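Local coordinates for bacterioferritin (Rhodobacter capsulatus, PDB 1JGC), which stores iron, probably oxidising Fe(2+) with dioxygen at a dinuclear site and laying down the mineral inside a haem-bearing shell of 24 subunits, at residues K42-R45 against E46-I49. Residues are numbered along the deposited sequence; the frame is centred on the assembly and turned at random.
With HEM (protoporphyrin IX containing Fe), chain D.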
ATOM      1  N   LYS A  42      -1.112  21.416 -34.160  1.00 24.27           N
ATOM      2  CA  LYS A  42      -1.686  20.266 -33.478  1.00 24.78           C
ATOM      3  C   LYS A  42      -3.153  20.092 -33.790  1.00 22.97           C
ATOM      4  O   LYS A  42      -3.639  18.967 -33.860  1.00 23.40           O
ATOM      5  CB  LYS A  42      -1.468  20.368 -31.968  1.00 27.72           C
ATOM      6  CG  LYS A  42       0.003  20.331 -31.613  1.00 32.40           C
ATOM      7  CD  LYS A  42       0.248  20.588 -30.136  1.00 38.17           C
ATOM      8  CE  LYS A  42       1.741  20.860 -29.870  1.00 39.69           C
ATOM      9  NZ  LYS A  42       1.995  21.064 -28.416  1.00 41.72           N
ATOM     10  N   LYS A  43      -3.859  21.199 -33.989  1.00 20.76           N
ATOM     11  CA  LYS A  43      -5.272  21.117 -34.305  1.00 20.13           C
ATOM     12  C   LYS A  43      -5.440  20.500 -35.695  1.00 20.84           C
ATOM     13  O   LYS A  43      -6.298  19.637 -35.905  1.00 18.31           O
ATOM     14  CB  LYS A  43      -5.910  22.500 -34.249  1.00 20.87           C
ATOM     15  CG  LYS A  43      -7.418  22.490 -34.432  1.00 23.03           C
ATOM     16  CD  LYS A  43      -8.103  21.555 -33.445  1.00 25.02           C
ATOM     17  CE  LYS A  43      -9.608  21.503 -33.686  1.00 27.81           C
ATOM     18  NZ  LYS A  43     -10.275  20.460 -32.844  1.00 30.80           N
ATOM     19  N   SER A  44      -4.606  20.931 -36.639  1.00 20.79           N
ATOM     20  CA  SER A  44      -4.663  20.390 -37.993  1.00 20.79           C
ATOM     21  C   SER A  44      -4.383  18.889 -37.996  1.00 21.16           C
ATOM     22  O   SER A  44      -5.018  18.137 -38.742  1.00 20.95           O
ATOM     23  CB  SER A  44      -3.657  21.095 -38.904  1.00 19.15           C
ATOM     24  OG  SER A  44      -4.088  22.403 -39.202  1.00 18.49           O
ATOM     25  N   ARG A  45      -3.434  18.455 -37.168  1.00 21.06           N
ATOM     26  CA  ARG A  45      -3.097  17.041 -37.102  1.00 22.24           C
ATOM     27  C   ARG A  45      -4.309  16.264 -36.608  1.00 22.91           C
ATOM     28  O   ARG A  45      -4.641  15.213 -37.144  1.00 23.08           O
ATOM     29  CB  ARG A  45      -1.904  16.804 -36.169  1.00 21.55           C
ATOM     30  CG  ARG A  45      -0.843  15.892 -36.776  1.00 23.33           C
ATOM     31  CD  ARG A  45       0.263  15.504 -35.806  1.00 21.43           C
ATOM     32  NE  ARG A  45      -0.063  14.272 -35.100  1.00 23.50           N
ATOM     33  CZ  ARG A  45       0.679  13.167 -35.129  1.00 24.33           C
ATOM     34  NH1 ARG A  45       1.806  13.130 -35.826  1.00 24.20           N
ATOM     35  NH2 ARG A  45       0.280  12.084 -34.477  1.00 24.70           N
ATOM     36  N   GLU A  46      -4.975  16.788 -35.586  1.00 23.53           N
ATOM     37  CA  GLU A  46      -6.157  16.132 -35.045  1.00 25.29           C
ATOM     38  C   GLU A  46      -7.257  15.999 -36.101  1.00 24.51           C
ATOM     39  O   GLU A  46      -7.827  14.924 -36.280  1.00 24.45           O
ATOM     40  CB  GLU A  46      -6.705  16.909 -33.847  1.00 28.42           C
ATOM     41  CG  GLU A  46      -5.979  16.676 -32.533  1.00 35.33           C
ATOM     42  CD  GLU A  46      -6.440  17.646 -31.429  1.00 40.21           C
ATOM     43  OE1 GLU A  46      -7.678  17.865 -31.289  1.00 41.78           O
ATOM     44  OE2 GLU A  46      -5.560  18.183 -30.704  1.00 41.45           O
ATOM     45  N   GLU A  47      -7.556  17.090 -36.798  1.00 23.40           N
ATOM     46  CA  GLU A  47      -8.589  17.065 -37.823  1.00 23.25           C
ATOM     47  C   GLU A  47      -8.259  16.072 -38.935  1.00 21.77           C
ATOM     48  O   GLU A  47      -9.145  15.393 -39.440  1.00 22.13           O
ATOM     49  CB  GLU A  47      -8.802  18.469 -38.396  1.00 25.58           C
ATOM     50  CG  GLU A  47      -9.358  19.476 -37.385  1.00 31.02           C
ATOM     51  CD  GLU A  47      -9.345  20.919 -37.920  1.00 36.21           C
ATOM     52  OE1 GLU A  47      -8.305  21.334 -38.484  1.00 38.24           O
ATOM     53  OE2 GLU A  47     -10.364  21.645 -37.777  1.00 38.79           O
ATOM     54  N   SER A  48      -6.989  15.979 -39.309  1.00 19.89           N
ATOM     55  CA  SER A  48      -6.570  15.046 -40.350  1.00 19.16           C
ATOM     56  C   SER A  48      -6.830  13.610 -39.894  1.00 19.37           C
ATOM     57  O   SER A  48      -7.307  12.777 -40.661  1.00 19.59           O
ATOM     58  CB  SER A  48      -5.076  15.233 -40.668  1.00 19.51           C
ATOM     59  OG  SER A  48      -4.611  14.306 -41.641  1.00 16.36           O
ATOM     60  N   ILE A  49      -6.507  13.324 -38.641  1.00 19.83           N
ATOM     61  CA  ILE A  49      -6.722  11.992 -38.089  1.00 20.64           C
ATOM     62  C   ILE A  49      -8.223  11.700 -37.918  1.00 21.27           C
ATOM     63  O   ILE A  49      -8.642  10.548 -37.930  1.00 21.00           O
ATOM     64  CB  ILE A  49      -5.942  11.832 -36.756  1.00 19.83           C
ATOM     65  CG1 ILE A  49      -4.443  11.880 -37.064  1.00 20.09           C
ATOM     66  CG2 ILE A  49      -6.292  10.523 -36.073  1.00 16.08           C
ATOM     67  CD1 ILE A  49      -3.537  11.725 -35.877  1.00 21.66           C
TER
HETATM   68  CHA HEM D 201      -2.952   7.111 -38.099  0.50 26.59           C
HETATM   69  CHB HEM D 201      -5.950   5.561 -41.582  0.50 26.72           C
HETATM   70  CHC HEM D 201      -3.632   8.392 -44.689  0.50 25.75           C
HETATM   71  CHD HEM D 201      -0.284   9.428 -41.399  0.50 25.01           C
HETATM   72  C1A HEM D 201      -4.084   6.620 -38.748  0.50 27.24           C
HETATM   73  C2A HEM D 201      -5.374   6.291 -38.170  0.50 28.52           C
HETATM   74  C3A HEM D 201      -6.025   5.499 -39.094  0.50 28.22           C
HETATM   75  C4A HEM D 201      -5.374   5.797 -40.351  0.50 27.12           C
HETATM   76  CMA HEM D 201      -7.335   4.716 -38.894  0.50 27.36           C
HETATM   77  CAA HEM D 201      -6.077   6.933 -36.975  0.50 30.51           C
HETATM   78  CBA HEM D 201      -5.365   6.964 -35.635  0.50 32.88           C
HETATM   79  CGA HEM D 201      -5.146   5.589 -35.059  0.50 35.00           C
HETATM   80  O1A HEM D 201      -4.521   5.504 -33.975  0.50 36.43           O
HETATM   81  O2A HEM D 201      -5.598   4.598 -35.681  0.50 35.70           O
HETATM   82  C1B HEM D 201      -5.599   6.205 -42.753  0.50 26.74           C
HETATM   83  C2B HEM D 201      -6.317   6.096 -44.014  0.50 26.87           C
HETATM   84  C3B HEM D 201      -5.621   6.841 -44.931  0.50 26.39           C
HETATM   85  C4B HEM D 201      -4.541   7.492 -44.185  0.50 26.01           C
HETATM   86  CMB HEM D 201      -7.614   5.331 -44.274  0.50 26.63           C
HETATM   87  CAB HEM D 201      -5.997   6.967 -46.267  0.50 25.95           C
HETATM   88  CBB HEM D 201      -5.142   6.991 -47.356  0.50 25.17           C
HETATM   89  C1C HEM D 201      -2.593   9.015 -44.035  0.50 25.50           C
HETATM   90  C2C HEM D 201      -1.774  10.056 -44.622  0.50 25.99           C
HETATM   91  C3C HEM D 201      -0.812  10.381 -43.690  0.50 25.24           C
HETATM   92  C4C HEM D 201      -1.040   9.478 -42.562  0.50 25.46           C
HETATM   93  CMC HEM D 201      -1.969  10.675 -46.016  0.50 25.72           C
HETATM   94  CAC HEM D 201       0.146  11.393 -43.774  0.50 25.03           C
HETATM   95  CBC HEM D 201       0.710  11.909 -44.929  0.50 24.16           C
HETATM   96  C1D HEM D 201      -0.667   8.835 -40.210  0.50 25.41           C
HETATM   97  C2D HEM D 201       0.071   8.940 -38.960  0.50 25.92           C
HETATM   98  C3D HEM D 201      -0.676   8.278 -38.005  0.50 26.68           C
HETATM   99  C4D HEM D 201      -1.899   7.812 -38.673  0.50 26.24           C
HETATM  100  CMD HEM D 201       1.419   9.637 -38.735  0.50 23.97           C
HETATM  101  CAD HEM D 201      -0.148   7.999 -36.594  0.50 27.38           C
HETATM  102  CBD HEM D 201      -0.825   8.693 -35.426  0.50 29.29           C
HETATM  103  CGD HEM D 201      -0.069   8.501 -34.109  0.50 31.39           C
HETATM  104  O1D HEM D 201       0.286   7.341 -33.782  0.50 31.08           O
HETATM  105  O2D HEM D 201       0.156   9.512 -33.399  0.50 30.42           O
HETATM  106  NA  HEM D 201      -4.270   6.624 -40.121  0.50 26.89           N
HETATM  107  NB  HEM D 201      -4.538   7.106 -42.855  0.50 26.25           N
HETATM  108  NC  HEM D 201      -2.236   8.776 -42.730  0.50 25.53           N
HETATM  109  ND  HEM D 201      -1.868   8.142 -40.026  0.50 25.81           N
HETATM  110 FE   HEM D 201      -3.253   7.687 -41.418  0.50 24.60          FE
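Lys43 O takes the amide hydrogen of Glu47 over 3.0 Å, from Glu47 N, with an N-H...O angle of 168°. Ser44 O receives Ser48 N, and Arg45 O receives Ile49 N, in the same i to i+4 pattern of an alpha helix. Lys42 O likewise accepts Glu46 N.

Lys43 is bent at its second side-chain torsion, and its chain crosses those of Glu46 and Glu47 at about a right angle. Its ammonium makes a long salt bridge to Glu46, 4.0 Å from Lys43 NZ to Glu46 OE1. The Glu47 carboxylate lies beside Lys43 CE, but the charged ends do not meet: Lys43 NZ is 5.1 Å from Glu47 OE2. Glu47 CG sits beside its own backbone N (chi1 -65°), and from there the extended chain runs back past Lys43 O. An alanine at Glu47 would keep the backbone bond but is likely to leave Lys43 with one acidic neighbour fewer and a gap beside its carbonyl.

Arg45 reaches the haem. Its NH2 gives a weak hydrogen bond to propionate oxygen O2D of the haem, at 2.8 Å. The oxygen lies at the guanidinium edge, in its plane, but the N-H...O angle is only 119°. The opposite charges probably favour this pairing. Ile49 adds a nonpolar contact: its CG2 lies 3.7 Å from haem CBA of the other propionate arm. Its CG1 and CD1 pack against Arg45 O, and CD1 comes near Arg45 NH2. Arg45 and Ile49 thus line the haem pocket, Ser48 sits beside the axial ligand Met52, and Glu47 lies near the iron-site residue His130.

These two turns belong to helix 38-64, which packs on helix 5-34 of the ferritin four-helix bundle. Ser44 OG bonds Gln32 OE1 and Ser48 OG bonds Ile22 O, while Arg45 rests on Trp26 and Phe29. Lys43 makes a cation-pi contact with Phe133 of helix 114-144 and also packs on Met157 of a second subunit.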